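Long-range contacts in UDP-N-acetylglucosamine pyrophosphorylase (PDB 3OC9), which probably catalyses the transfer of a uridylyl group from UTP to N-acetyl-alpha-D-glucosamine 1-phosphate, giving UDP-N-acetylglucosamine and diphosphate: residues G366-D371 and G395-L400; R329-S334 and Y355-Y360; P375-S380 and L400-Q405; E22-G27 and V194-I199. All blocks are in the same frame, centred on the assembly; numbering follows the deposited sequence.

In the fold
Contacts 1, 2 and 3 adjoin one another, whereas contact 4 touches none of them. Contacts 1 and 3 are parallel two-strand ladders with centres about 12 Å apart, joined through L400, which belongs to both. Helix 347-364, carrying one half of contact 2, lies against each of them: I359 CD1 packs on L400 CD1 at 3.8 Å, and Y355 OH reaches E378 OE2 at 2.7 Å, probably a hydrogen bond. Contact 4 comes within about 5 Å of contact 2 at the nearest atoms, and K212 ties the two, its NZ pairing with D195 OD2 and E332 OE2. The sulfate of contact 4, probably from the crystallisation liquor, is not by itself evidence of a substrate pocket.

Contact 1: residues G366-D371 and G395-L400; sequences GAIVDD and GKTIQL
With CG1 of V369 anti to the backbone N (chi1 -179°) and CG of L400 anti to its own carbonyl carbon (chi1 -57°), the two branched side chains converge obliquely, V369 CG1 lying 4.1 Å from L400 CG. They belong to a two-stranded parallel ladder in which 368-370 pairs in register with 397-399. Its backbone bonds step from strand to strand: I368 N gives to K396 O (3.0 Å), I398 N to I368 O (2.9 Å), D370 N to I398 O (2.9 Å) and L400 N to D370 O (3.1 Å). G395 N adds a further bond to G366 O from well above the carbonyl plane, 59° out of it, where G366 closes the preceding helix in a Schellman motif. V369 and I398 point to one face of the ladder and rest on L362 of helix 347-364. On that face I398 CD1 also meets A367 CB at 4.1 Å. The other face carries I368, T397, D370 and Q399; there D370 and Q399 run side by side in the same direction without bonding, and D370 OD1 is instead engaged by S372 OG. At the end of the ladder D370 O serves two donors, since besides L400 N it accepts from a water at 2.8 Å, and the same water donates to L400 O at 2.9 Å.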
loop_
_atom_site.group_PDB
_atom_site.type_symbol
_atom_site.label_atom_id
_atom_site.label_comp_id
_atom_site.label_asym_id
_atom_site.label_seq_id
_atom_site.Cartn_x
_atom_site.Cartn_y
_atom_site.Cartn_z
ATOM N N GLY A 366 16.767 -1.966 -24.352
ATOM C CA GLY A 366 17.466 -1.791 -25.641
ATOM C C GLY A 366 16.602 -1.441 -26.845
ATOM O O GLY A 366 17.098 -1.429 -27.988
ATOM N N ALA A 367 15.315 -1.167 -26.618
ATOM C CA ALA A 367 14.400 -0.818 -27.716
ATOM C C ALA A 367 14.440 0.674 -28.058
ATOM O O ALA A 367 14.888 1.488 -27.250
ATOM C CB ALA A 367 12.981 -1.246 -27.390
ATOM N N ILE A 368 13.992 1.013 -29.269
ATOM C CA ILE A 368 13.811 2.409 -29.696
ATOM C C ILE A 368 12.307 2.683 -29.768
ATOM O O ILE A 368 11.579 1.940 -30.418
ATOM C CB ILE A 368 14.488 2.696 -31.083
ATOM C CG1 ILE A 368 16.004 2.455 -31.011
ATOM C CG2 ILE A 368 14.200 4.123 -31.560
ATOM C CD1 ILE A 368 16.414 0.984 -31.208
ATOM N N VAL A 369 11.846 3.737 -29.090
ATOM C CA VAL A 369 10.403 4.022 -28.995
ATOM C C VAL A 369 10.021 5.345 -29.658
ATOM O O VAL A 369 10.592 6.397 -29.355
ATOM C CB VAL A 369 9.889 3.993 -27.507
ATOM C CG1 VAL A 369 8.385 4.266 -27.432
ATOM C CG2 VAL A 369 10.208 2.659 -26.849
ATOM N N ASP A 370 9.035 5.270 -30.549
ATOM C CA ASP A 370 8.537 6.411 -31.315
ATOM C C ASP A 370 7.123 6.775 -30.836
ATOM O O ASP A 370 6.170 6.052 -31.123
ATOM C CB ASP A 370 8.548 6.033 -32.811
ATOM C CG ASP A 370 7.936 7.103 -33.720
ATOM O OD1 ASP A 370 7.410 8.126 -33.228
ATOM O OD2 ASP A 370 7.985 6.905 -34.954
ATOM N N ASP A 371 6.998 7.884 -30.097
ATOM C CA ASP A 371 5.702 8.295 -29.511
ATOM C C ASP A 371 4.983 9.464 -30.218
ATOM O O ASP A 371 4.096 10.100 -29.640
ATOM C CB ASP A 371 5.818 8.532 -27.982
ATOM C CG ASP A 371 6.689 9.740 -27.610
ATOM O OD1 ASP A 371 7.061 10.531 -28.498
ATOM O OD2 ASP A 371 6.997 9.908 -26.403
ATOM N N GLY A 395 17.134 -3.864 -29.659
ATOM C CA GLY A 395 17.453 -3.463 -31.040
ATOM C C GLY A 395 16.270 -3.320 -31.988
ATOM O O GLY A 395 16.464 -3.157 -33.198
ATOM N N LYS A 396 15.051 -3.376 -31.455
ATOM C CA LYS A 396 13.832 -3.251 -32.265
ATOM C C LYS A 396 13.211 -1.852 -32.184
ATOM O O LYS A 396 13.352 -1.164 -31.169
ATOM C CB LYS A 396 12.803 -4.316 -31.868
ATOM C CG LYS A 396 13.323 -5.755 -31.866
ATOM C CD LYS A 396 13.693 -6.237 -33.266
ATOM C CE LYS A 396 14.444 -7.565 -33.221
ATOM N NZ LYS A 396 14.600 -8.179 -34.583
ATOM N N THR A 397 12.531 -1.436 -33.256
ATOM C CA THR A 397 11.872 -0.117 -33.308
ATOM C C THR A 397 10.359 -0.261 -33.107
ATOM O O THR A 397 9.686 -0.957 -33.871
ATOM C CB THR A 397 12.227 0.681 -34.626
ATOM O OG1 THR A 397 13.598 1.099 -34.582
ATOM C CG2 THR A 397 11.361 1.931 -34.777
ATOM N N ILE A 398 9.841 0.379 -32.054
ATOM C CA ILE A 398 8.424 0.286 -31.694
ATOM C C ILE A 398 7.713 1.631 -31.864
ATOM O O ILE A 398 8.161 2.646 -31.311
ATOM C CB ILE A 398 8.241 -0.190 -30.214
ATOM C CG1 ILE A 398 8.916 -1.553 -29.983
ATOM C CG2 ILE A 398 6.760 -0.217 -29.833
ATOM C CD1 ILE A 398 9.113 -1.917 -28.487
ATOM N N GLN A 399 6.596 1.618 -32.596
ATOM C CA GLN A 399 5.771 2.815 -32.820
ATOM C C GLN A 399 4.440 2.713 -32.072
ATOM O O GLN A 399 3.594 1.884 -32.418
ATOM C CB GLN A 399 5.532 3.042 -34.335
ATOM C CG GLN A 399 4.626 4.232 -34.671
ATOM C CD GLN A 399 4.481 4.476 -36.180
ATOM O OE1 GLN A 399 5.469 4.598 -36.904
ATOM N NE2 GLN A 399 3.243 4.552 -36.646
ATOM N N LEU A 400 4.260 3.552 -31.043
ATOM C CA LEU A 400 3.046 3.532 -30.209
ATOM C C LEU A 400 1.813 3.809 -31.071
ATOM O O LEU A 400 1.917 4.551 -32.058
ATOM C CB LEU A 400 3.147 4.542 -29.044
ATOM C CG LEU A 400 4.340 4.407 -28.088
ATOM C CD1 LEU A 400 4.206 5.360 -26.888
ATOM C CD2 LEU A 400 4.465 2.962 -27.599
HETATM O O HOH W 1 3.592 6.900 -31.961
#

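Contact 2: residues R329-S334 and Y355-Y360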
loop_
_atom_site.group_PDB
_atom_site.type_symbol
_atom_site.label_atom_id
_atom_site.label_comp_id
_atom_site.label_asym_id
_atom_site.label_seq_id
_atom_site.Cartn_x
_atom_site.Cartn_y
_atom_site.Cartn_z
ATOM N N ARG A 329 9.512 8.638 -7.308
ATOM C CA ARG A 329 8.062 8.772 -7.557
ATOM C C ARG A 329 7.731 8.198 -8.940
ATOM O O ARG A 329 6.680 7.581 -9.129
ATOM C CB ARG A 329 7.584 10.246 -7.457
ATOM C CG ARG A 329 7.826 10.908 -6.069
ATOM C CD ARG A 329 7.447 12.415 -6.027
ATOM N NE ARG A 329 7.985 13.077 -4.826
ATOM C CZ ARG A 329 7.257 13.546 -3.822
ATOM N NH1 ARG A 329 5.931 13.467 -3.844
ATOM N NH2 ARG A 329 7.866 14.118 -2.787
ATOM N N PHE A 330 8.635 8.391 -9.905
ATOM C CA PHE A 330 8.376 7.975 -11.300
ATOM C C PHE A 330 8.231 6.436 -11.429
ATOM O O PHE A 330 7.544 5.917 -12.325
ATOM C CB PHE A 330 9.485 8.559 -12.210
ATOM C CG PHE A 330 9.408 8.131 -13.649
ATOM C CD1 PHE A 330 8.728 8.919 -14.590
ATOM C CD2 PHE A 330 10.050 6.970 -14.084
ATOM C CE1 PHE A 330 8.655 8.535 -15.930
ATOM C CE2 PHE A 330 9.977 6.578 -15.431
ATOM C CZ PHE A 330 9.283 7.363 -16.354
ATOM N N ILE A 331 8.885 5.717 -10.515
ATOM C CA ILE A 331 8.902 4.251 -10.514
ATOM C C ILE A 331 7.762 3.631 -9.652
ATOM O O ILE A 331 7.117 2.653 -10.075
ATOM C CB ILE A 331 10.292 3.713 -9.996
ATOM C CG1 ILE A 331 11.476 4.272 -10.824
ATOM C CG2 ILE A 331 10.309 2.164 -9.837
ATOM C CD1 ILE A 331 11.668 3.650 -12.229
ATOM N N GLU A 332 7.520 4.169 -8.453
ATOM C CA GLU A 332 6.616 3.465 -7.484
ATOM C C GLU A 332 5.621 4.360 -6.705
ATOM O O GLU A 332 5.196 3.984 -5.598
ATOM C CB GLU A 332 7.424 2.525 -6.530
ATOM C CG GLU A 332 6.608 1.328 -5.932
ATOM C CD GLU A 332 7.349 0.439 -4.901
ATOM O OE1 GLU A 332 6.683 -0.464 -4.325
ATOM O OE2 GLU A 332 8.564 0.632 -4.636
ATOM N N PHE A 333 5.200 5.507 -7.270
ATOM C CA PHE A 333 4.106 6.305 -6.619
ATOM C C PHE A 333 3.133 7.039 -7.576
ATOM O O PHE A 333 3.464 8.102 -8.092
ATOM C CB PHE A 333 4.661 7.298 -5.570
ATOM C CG PHE A 333 3.574 7.980 -4.743
ATOM C CD1 PHE A 333 3.008 7.337 -3.652
ATOM C CD2 PHE A 333 3.103 9.256 -5.095
ATOM C CE1 PHE A 333 1.983 7.954 -2.900
ATOM C CE2 PHE A 333 2.073 9.882 -4.360
ATOM C CZ PHE A 333 1.521 9.229 -3.264
ATOM N N SER A 334 1.929 6.488 -7.777
ATOM C CA SER A 334 0.826 7.221 -8.465
ATOM C C SER A 334 -0.519 6.754 -7.891
ATOM O O SER A 334 -0.926 5.617 -8.137
ATOM C CB SER A 334 0.878 7.016 -9.994
ATOM O OG SER A 334 -0.047 7.875 -10.682
ATOM N N TYR A 355 1.911 4.751 -18.364
ATOM C CA TYR A 355 2.395 4.775 -19.753
ATOM C C TYR A 355 3.861 5.244 -19.849
ATOM O O TYR A 355 4.650 4.647 -20.587
ATOM C CB TYR A 355 1.485 5.633 -20.658
ATOM C CG TYR A 355 0.089 5.078 -20.948
ATOM C CD1 TYR A 355 -0.287 3.788 -20.548
ATOM C CD2 TYR A 355 -0.863 5.853 -21.639
ATOM C CE1 TYR A 355 -1.582 3.280 -20.810
ATOM C CE2 TYR A 355 -2.160 5.351 -21.912
ATOM C CZ TYR A 355 -2.508 4.067 -21.495
ATOM O OH TYR A 355 -3.780 3.562 -21.771
ATOM N N ARG A 356 4.233 6.280 -19.083
ATOM C CA ARG A 356 5.603 6.819 -19.116
ATOM C C ARG A 356 6.626 5.832 -18.524
ATOM O O ARG A 356 7.737 5.679 -19.062
ATOM C CB ARG A 356 5.681 8.191 -18.410
ATOM C CG ARG A 356 5.013 9.341 -19.189
ATOM C CD ARG A 356 4.956 10.638 -18.359
ATOM N NE ARG A 356 4.237 11.709 -19.055
ATOM C CZ ARG A 356 4.112 12.961 -18.607
ATOM N NH1 ARG A 356 4.653 13.332 -17.447
ATOM N NH2 ARG A 356 3.440 13.853 -19.322
ATOM N N LEU A 357 6.252 5.162 -17.425
ATOM C CA LEU A 357 7.091 4.092 -16.862
ATOM C C LEU A 357 7.363 2.956 -17.881
ATOM O O LEU A 357 8.511 2.475 -18.011
ATOM C CB LEU A 357 6.459 3.532 -15.566
ATOM C CG LEU A 357 7.234 2.423 -14.844
ATOM C CD1 LEU A 357 8.662 2.869 -14.474
ATOM C CD2 LEU A 357 6.450 1.930 -13.592
ATOM N N ASN A 358 6.323 2.526 -18.596
ATOM C CA ASN A 358 6.446 1.411 -19.535
ATOM C C ASN A 358 7.379 1.744 -20.730
ATOM O O ASN A 358 8.160 0.894 -21.186
ATOM C CB ASN A 358 5.054 0.938 -20.012
ATOM C CG ASN A 358 4.235 0.281 -18.897
ATOM O OD1 ASN A 358 4.787 -0.191 -17.901
ATOM N ND2 ASN A 358 2.918 0.241 -19.073
ATOM N N ILE A 359 7.328 2.992 -21.185
ATOM C CA ILE A 359 8.277 3.502 -22.211
ATOM C C ILE A 359 9.740 3.464 -21.719
ATOM O O ILE A 359 10.640 2.979 -22.434
ATOM C CB ILE A 359 7.890 4.929 -22.667
ATOM C CG1 ILE A 359 6.529 4.901 -23.367
ATOM C CG2 ILE A 359 8.977 5.538 -23.574
ATOM C CD1 ILE A 359 5.934 6.282 -23.612
ATOM N N TYR A 360 9.966 3.956 -20.499
ATOM C CA TYR A 360 11.270 3.868 -19.830
ATOM C C TYR A 360 11.818 2.427 -19.774
ATOM O O TYR A 360 13.000 2.202 -20.083
ATOM C CB TYR A 360 11.210 4.535 -18.428
ATOM C CG TYR A 360 12.425 4.281 -17.515
ATOM C CD1 TYR A 360 13.562 5.092 -17.587
ATOM C CD2 TYR A 360 12.419 3.237 -16.578
ATOM C CE1 TYR A 360 14.666 4.869 -16.754
ATOM C CE2 TYR A 360 13.526 2.999 -15.743
ATOM C CZ TYR A 360 14.641 3.818 -15.837
ATOM O OH TYR A 360 15.744 3.601 -15.021
#
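R356 O accepts the helical bond from Y360 N at 3.2 Å while F330 CZ closes on the same oxygen at 3.5 Å, so the aromatic ring abuts the backbone of the second helix. With CG anti to the backbone N (chi1 176°), the F330 ring extends to the facing helix. Its ring and that of Y360 form an offset edge-to-face pair, with the edge of F330 toward the face of Y360, centroids 5.8 Å apart and planes at 82°. Y360 CB lies at the edge of the F330 ring, near its plane, 3.8 Å from F330 CE2. Beside this pair, I331 CD1 touches two residues of the facing helix, lying 3.8 Å from L357 CD1 and 4.0 Å from Y360 CE2. The contact is thus apolar helix-to-helix packing near the surface. It attaches the short helix 329-332 to helix 347-364, whose N358 ND2 and I359 side chain engage C377 of strand 377-379, while E332 makes a salt bridge with K212 of strand 209-215.

Contact 3: residues P375-S380 and L400-Q405; sequences PICEIS and LPFILQ
Four backbone hydrogen bonds join the segments: F402 N to I376 O (3.1 Å), E378 N to F402 O (3.0 Å), L404 N to E378 O (2.8 Å) and S380 N to L404 O (2.9 Å). The first donor stands above its carbonyl plane, 37° out of it, just after the cis peptide that precedes P401. This is a parallel ladder, with 377-379 and 402-404 running only 7° apart. Apolar contacts lie on the face bearing C377, I379, F402 and L404. I379 CG1 meets F402 CE2 near the ring plane at 4.3 Å, and C377 SG, anti to the backbone N (chi1 -172°), makes an oblique sulfur-aromatic contact, 5.4 Å from the F402 ring centroid. F393 sits edge-to-face with F402 as well. Among polar groups, E378 on the other face bonds through OE2 to Y355 OH and E63 N, and Q405 OE1 receives K66 NZ. One water bridges S380 OG and Q405 OXT, which it reaches at 2.6 Å; S380 OG is also held by R382 N.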
loop_
_atom_site.group_PDB
_atom_site.type_symbol
_atom_site.label_atom_id
_atom_site.label_comp_id
_atom_site.label_asym_id
_atom_site.label_seq_id
_atom_site.Cartn_x
_atom_site.Cartn_y
_atom_site.Cartn_z
ATOM N N PRO A 375 0.342 8.222 -27.177
ATOM C CA PRO A 375 1.080 7.973 -25.932
ATOM C C PRO A 375 0.875 6.571 -25.303
ATOM O O PRO A 375 1.511 6.268 -24.283
ATOM C CB PRO A 375 0.516 9.043 -24.994
ATOM C CG PRO A 375 -0.928 9.130 -25.397
ATOM C CD PRO A 375 -0.968 8.850 -26.905
ATOM N N ILE A 376 0.022 5.738 -25.896
ATOM C CA ILE A 376 -0.393 4.443 -25.284
ATOM C C ILE A 376 0.713 3.371 -25.267
ATOM O O ILE A 376 1.240 2.995 -26.312
ATOM C CB ILE A 376 -1.670 3.883 -25.972
ATOM C CG1 ILE A 376 -2.792 4.925 -25.910
ATOM C CG2 ILE A 376 -2.121 2.532 -25.337
ATOM C CD1 ILE A 376 -3.979 4.611 -26.771
ATOM N N CYS A 377 1.061 2.892 -24.065
ATOM C CA CYS A 377 2.027 1.798 -23.894
ATOM C C CYS A 377 1.577 0.977 -22.672
ATOM O O CYS A 377 1.828 1.400 -21.545
ATOM C CB CYS A 377 3.439 2.361 -23.684
ATOM S SG CYS A 377 4.850 1.187 -23.661
ATOM N N GLU A 378 0.885 -0.141 -22.912
ATOM C CA GLU A 378 0.334 -1.009 -21.845
ATOM C C GLU A 378 1.034 -2.363 -21.806
ATOM O O GLU A 378 0.947 -3.154 -22.764
ATOM C CB GLU A 378 -1.182 -1.235 -22.003
ATOM C CG GLU A 378 -2.011 0.042 -22.061
ATOM C CD GLU A 378 -3.502 -0.154 -21.761
ATOM O OE1 GLU A 378 -3.983 -1.303 -21.561
ATOM O OE2 GLU A 378 -4.210 0.870 -21.696
ATOM N N ILE A 379 1.706 -2.631 -20.686
ATOM C CA ILE A 379 2.457 -3.868 -20.474
ATOM C C ILE A 379 1.873 -4.616 -19.266
ATOM O O ILE A 379 1.940 -4.111 -18.137
ATOM C CB ILE A 379 3.970 -3.577 -20.241
ATOM C CG1 ILE A 379 4.574 -2.825 -21.457
ATOM C CG2 ILE A 379 4.714 -4.893 -19.892
ATOM C CD1 ILE A 379 6.086 -2.502 -21.357
ATOM N N SER A 380 1.309 -5.804 -19.502
ATOM C CA SER A 380 0.626 -6.566 -18.434
ATOM C C SER A 380 1.540 -6.845 -17.236
ATOM O O SER A 380 2.704 -7.210 -17.417
ATOM C CB SER A 380 0.075 -7.886 -18.965
ATOM O OG SER A 380 -0.558 -8.612 -17.910
ATOM N N LEU A 400 4.260 3.552 -31.043
ATOM C CA LEU A 400 3.046 3.532 -30.209
ATOM C C LEU A 400 1.813 3.809 -31.071
ATOM O O LEU A 400 1.917 4.551 -32.058
ATOM C CB LEU A 400 3.147 4.542 -29.044
ATOM C CG LEU A 400 4.340 4.407 -28.088
ATOM C CD1 LEU A 400 4.206 5.360 -26.888
ATOM C CD2 LEU A 400 4.465 2.962 -27.599
ATOM N N PRO A 401 0.648 3.214 -30.724
ATOM C CA PRO A 401 0.303 2.372 -29.552
ATOM C C PRO A 401 0.953 0.983 -29.501
ATOM O O PRO A 401 1.089 0.314 -30.540
ATOM C CB PRO A 401 -1.222 2.220 -29.656
ATOM C CG PRO A 401 -1.666 3.272 -30.650
ATOM C CD PRO A 401 -0.522 3.417 -31.596
ATOM N N PHE A 402 1.318 0.562 -28.281
ATOM C CA PHE A 402 1.903 -0.760 -28.009
ATOM C C PHE A 402 1.123 -1.405 -26.860
ATOM O O PHE A 402 0.913 -0.762 -25.823
ATOM C CB PHE A 402 3.386 -0.601 -27.647
ATOM C CG PHE A 402 4.099 -1.895 -27.306
ATOM C CD1 PHE A 402 4.573 -2.739 -28.309
ATOM C CD2 PHE A 402 4.345 -2.237 -25.978
ATOM C CE1 PHE A 402 5.254 -3.933 -27.998
ATOM C CE2 PHE A 402 5.027 -3.418 -25.654
ATOM C CZ PHE A 402 5.478 -4.271 -26.668
ATOM N N ILE A 403 0.657 -2.642 -27.071
ATOM C CA ILE A 403 -0.116 -3.393 -26.065
ATOM C C ILE A 403 0.405 -4.833 -25.944
ATOM O O ILE A 403 0.348 -5.611 -26.908
ATOM C CB ILE A 403 -1.652 -3.394 -26.376
ATOM C CG1 ILE A 403 -2.223 -1.974 -26.261
ATOM C CG2 ILE A 403 -2.413 -4.366 -25.442
ATOM C CD1 ILE A 403 -3.698 -1.849 -26.634
ATOM N N LEU A 404 0.892 -5.187 -24.755
ATOM C CA LEU A 404 1.479 -6.505 -24.517
ATOM C C LEU A 404 0.734 -7.217 -23.387
ATOM O O LEU A 404 0.810 -6.805 -22.231
ATOM C CB LEU A 404 2.972 -6.374 -24.190
ATOM C CG LEU A 404 3.852 -7.602 -23.920
ATOM C CD1 LEU A 404 3.944 -8.509 -25.158
ATOM C CD2 LEU A 404 5.250 -7.153 -23.486
ATOM N N GLN A 405 0.006 -8.274 -23.731
ATOM C CA GLN A 405 -0.792 -8.987 -22.735
ATOM C C GLN A 405 -0.390 -10.458 -22.625
ATOM O O GLN A 405 0.361 -10.992 -23.455
ATOM C CB GLN A 405 -2.299 -8.822 -23.004
ATOM C CG GLN A 405 -2.783 -7.358 -22.972
ATOM C CD GLN A 405 -2.821 -6.756 -21.557
ATOM O OE1 GLN A 405 -3.525 -7.260 -20.674
ATOM N NE2 GLN A 405 -2.082 -5.666 -21.351
ATOM O OXT GLN A 405 -0.788 -11.134 -21.668
HETATM O O HOH W 2 -1.917 -10.650 -19.323
#

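Contact 4: residues E22-G27 and V194-I199; sequences EHYYRG and VDPNMI. With SO4 (sulfate ion), chain B.
Backbone packing comes first: G27, within helix 21-32, lies against the first turn of helix 196-204, its CA 3.4 Å from P196 O in a CA-H...O contact. This is a close, buried helix-to-helix approach in which the glycine CA sits right beside the carbonyl; I199 CG2 touches the same G27 CA at 4.1 Å. I199 also rests on T36 of strand 36-41, placing the helix pair against the large mixed sheet, consistent with the GT-A-type core of this nucleotidyltransferase family. Apolar contact follows one turn back, where Y24 and P196 lie side by side pointing the same way, with Y24 CD1 4.1 Å from P196 CB. F385 and L79 add to the packing round the proline. The N197 amide, its CG anti to the carbonyl carbon (chi1 -60°), packs against the Y24 ring edge: N197 OD1 lies near the ring plane, 3.6 Å from Y24 CD1, the amide turned 39° from the ring. Polar bonds of the helix N-cap fix this amide: D195 OD1 takes N197 N at 3.2 Å from above its carboxylate plane, and N197 ND2 at 3.0 Å on the syn lone pair, while D195 OD2 forms a salt bridge with K212. A charged link runs further along the same helix pair. R26, its chain bent at chi2, makes a salt bridge from NE to D203 OD2 of helix 196-204 and turns its guanidinium edge to the sulfate, donating NH1 to sulfate O4 at 2.9 Å.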
loop_
_atom_site.group_PDB
_atom_site.type_symbol
_atom_site.label_atom_id
_atom_site.label_comp_id
_atom_site.label_asym_id
_atom_site.label_seq_id
_atom_site.Cartn_x
_atom_site.Cartn_y
_atom_site.Cartn_z
ATOM N N GLU A 22 23.034 -8.108 -5.497
ATOM C CA GLU A 22 23.092 -9.129 -4.429
ATOM C C GLU A 22 21.780 -9.136 -3.593
ATOM O O GLU A 22 21.231 -10.217 -3.289
ATOM C CB GLU A 22 24.337 -8.950 -3.531
ATOM C CG GLU A 22 24.421 -9.915 -2.311
ATOM C CD GLU A 22 25.495 -9.559 -1.260
ATOM O OE1 GLU A 22 25.932 -8.383 -1.170
ATOM O OE2 GLU A 22 25.886 -10.471 -0.490
ATOM N N HIS A 23 21.270 -7.944 -3.263
ATOM C CA HIS A 23 19.990 -7.820 -2.526
ATOM C C HIS A 23 18.793 -8.378 -3.321
ATOM O O HIS A 23 17.961 -9.114 -2.760
ATOM C CB HIS A 23 19.690 -6.359 -2.108
ATOM C CG HIS A 23 20.703 -5.764 -1.171
ATOM N ND1 HIS A 23 21.339 -4.569 -1.428
ATOM C CD2 HIS A 23 21.170 -6.189 0.030
ATOM C CE1 HIS A 23 22.176 -4.294 -0.442
ATOM N NE2 HIS A 23 22.089 -5.254 0.462
ATOM N N TYR A 24 18.701 -8.022 -4.607
ATOM C CA TYR A 24 17.621 -8.535 -5.487
ATOM C C TYR A 24 17.578 -10.079 -5.507
ATOM O O TYR A 24 16.517 -10.687 -5.319
ATOM C CB TYR A 24 17.790 -7.962 -6.908
ATOM C CG TYR A 24 16.834 -8.487 -7.974
ATOM C CD1 TYR A 24 15.578 -7.906 -8.161
ATOM C CD2 TYR A 24 17.207 -9.530 -8.816
ATOM C CE1 TYR A 24 14.692 -8.373 -9.152
ATOM C CE2 TYR A 24 16.326 -10.009 -9.807
ATOM C CZ TYR A 24 15.073 -9.427 -9.962
ATOM O OH TYR A 24 14.212 -9.893 -10.947
ATOM N N TYR A 25 18.727 -10.719 -5.745
ATOM C CA TYR A 25 18.771 -12.196 -5.781
ATOM C C TYR A 25 18.534 -12.890 -4.431
ATOM O O TYR A 25 17.951 -13.982 -4.396
ATOM C CB TYR A 25 20.035 -12.726 -6.498
ATOM C CG TYR A 25 20.028 -12.398 -7.978
ATOM C CD1 TYR A 25 19.070 -12.951 -8.830
ATOM C CD2 TYR A 25 20.953 -11.504 -8.522
ATOM C CE1 TYR A 25 19.039 -12.635 -10.182
ATOM C CE2 TYR A 25 20.932 -11.180 -9.882
ATOM C CZ TYR A 25 19.962 -11.745 -10.702
ATOM O OH TYR A 25 19.923 -11.452 -12.052
ATOM N N ARG A 26 18.947 -12.266 -3.325
ATOM C CA ARG A 26 18.605 -12.797 -1.990
ATOM C C ARG A 26 17.078 -12.744 -1.744
ATOM O O ARG A 26 16.497 -13.635 -1.090
ATOM C CB ARG A 26 19.377 -12.057 -0.885
ATOM C CG ARG A 26 19.063 -12.479 0.576
ATOM C CD ARG A 26 19.453 -13.926 0.885
ATOM N NE ARG A 26 19.204 -14.248 2.293
ATOM C CZ ARG A 26 19.137 -15.481 2.789
ATOM N NH1 ARG A 26 19.302 -16.535 1.993
ATOM N NH2 ARG A 26 18.897 -15.659 4.087
ATOM N N GLY A 27 16.439 -11.695 -2.274
ATOM C CA GLY A 27 14.970 -11.575 -2.223
ATOM C C GLY A 27 14.272 -12.716 -2.974
ATOM O O GLY A 27 13.341 -13.330 -2.443
ATOM N N VAL A 194 5.445 -7.583 -3.084
ATOM C CA VAL A 194 6.577 -8.243 -2.371
ATOM C C VAL A 194 7.903 -8.039 -3.166
ATOM O O VAL A 194 8.393 -8.944 -3.858
ATOM C CB VAL A 194 6.263 -9.756 -2.015
ATOM C CG1 VAL A 194 7.400 -10.407 -1.175
ATOM C CG2 VAL A 194 4.934 -9.883 -1.261
ATOM N N ASP A 195 8.464 -6.826 -3.052
ATOM C CA ASP A 195 9.603 -6.353 -3.880
ATOM C C ASP A 195 10.889 -7.118 -3.495
ATOM O O ASP A 195 11.370 -6.950 -2.374
ATOM C CB ASP A 195 9.775 -4.822 -3.647
ATOM C CG ASP A 195 10.958 -4.202 -4.418
ATOM O OD1 ASP A 195 11.555 -4.895 -5.261
ATOM O OD2 ASP A 195 11.306 -3.008 -4.161
ATOM N N PRO A 196 11.460 -7.949 -4.412
ATOM C CA PRO A 196 12.678 -8.709 -4.021
ATOM C C PRO A 196 13.846 -7.813 -3.550
ATOM O O PRO A 196 14.626 -8.242 -2.669
ATOM C CB PRO A 196 13.063 -9.493 -5.301
ATOM C CG PRO A 196 11.922 -9.357 -6.234
ATOM C CD PRO A 196 11.001 -8.254 -5.777
ATOM N N ASN A 197 13.981 -6.615 -4.147
ATOM C CA ASN A 197 15.022 -5.627 -3.722
ATOM C C ASN A 197 14.902 -5.289 -2.229
ATOM O O ASN A 197 15.917 -5.243 -1.485
ATOM C CB ASN A 197 14.937 -4.319 -4.558
ATOM C CG ASN A 197 15.144 -4.546 -6.059
ATOM O OD1 ASN A 197 16.269 -4.790 -6.510
ATOM N ND2 ASN A 197 14.054 -4.448 -6.841
ATOM N N MET A 198 13.662 -5.071 -1.790
ATOM C CA MET A 198 13.369 -4.674 -0.386
ATOM C C MET A 198 13.511 -5.863 0.605
ATOM O O MET A 198 14.047 -5.702 1.722
ATOM C CB MET A 198 11.956 -4.025 -0.359
ATOM C CG MET A 198 11.429 -3.579 1.007
ATOM S SD MET A 198 9.677 -3.084 0.840
ATOM C CE MET A 198 9.532 -2.118 2.336
ATOM N N ILE A 199 13.044 -7.055 0.197
ATOM C CA ILE A 199 13.169 -8.279 1.046
ATOM C C ILE A 199 14.663 -8.603 1.302
ATOM O O ILE A 199 15.076 -8.868 2.445
ATOM C CB ILE A 199 12.433 -9.511 0.397
ATOM C CG1 ILE A 199 10.927 -9.241 0.236
ATOM C CG2 ILE A 199 12.753 -10.864 1.139
ATOM C CD1 ILE A 199 10.136 -9.003 1.517
HETATM S S SO4 B . 19.469 -19.495 4.014
HETATM O O1 SO4 B . 18.081 -19.037 3.927
HETATM O O2 SO4 B . 20.150 -18.788 5.099
HETATM O O3 SO4 B . 19.494 -20.931 4.277
HETATM O O4 SO4 B . 20.153 -19.226 2.751
#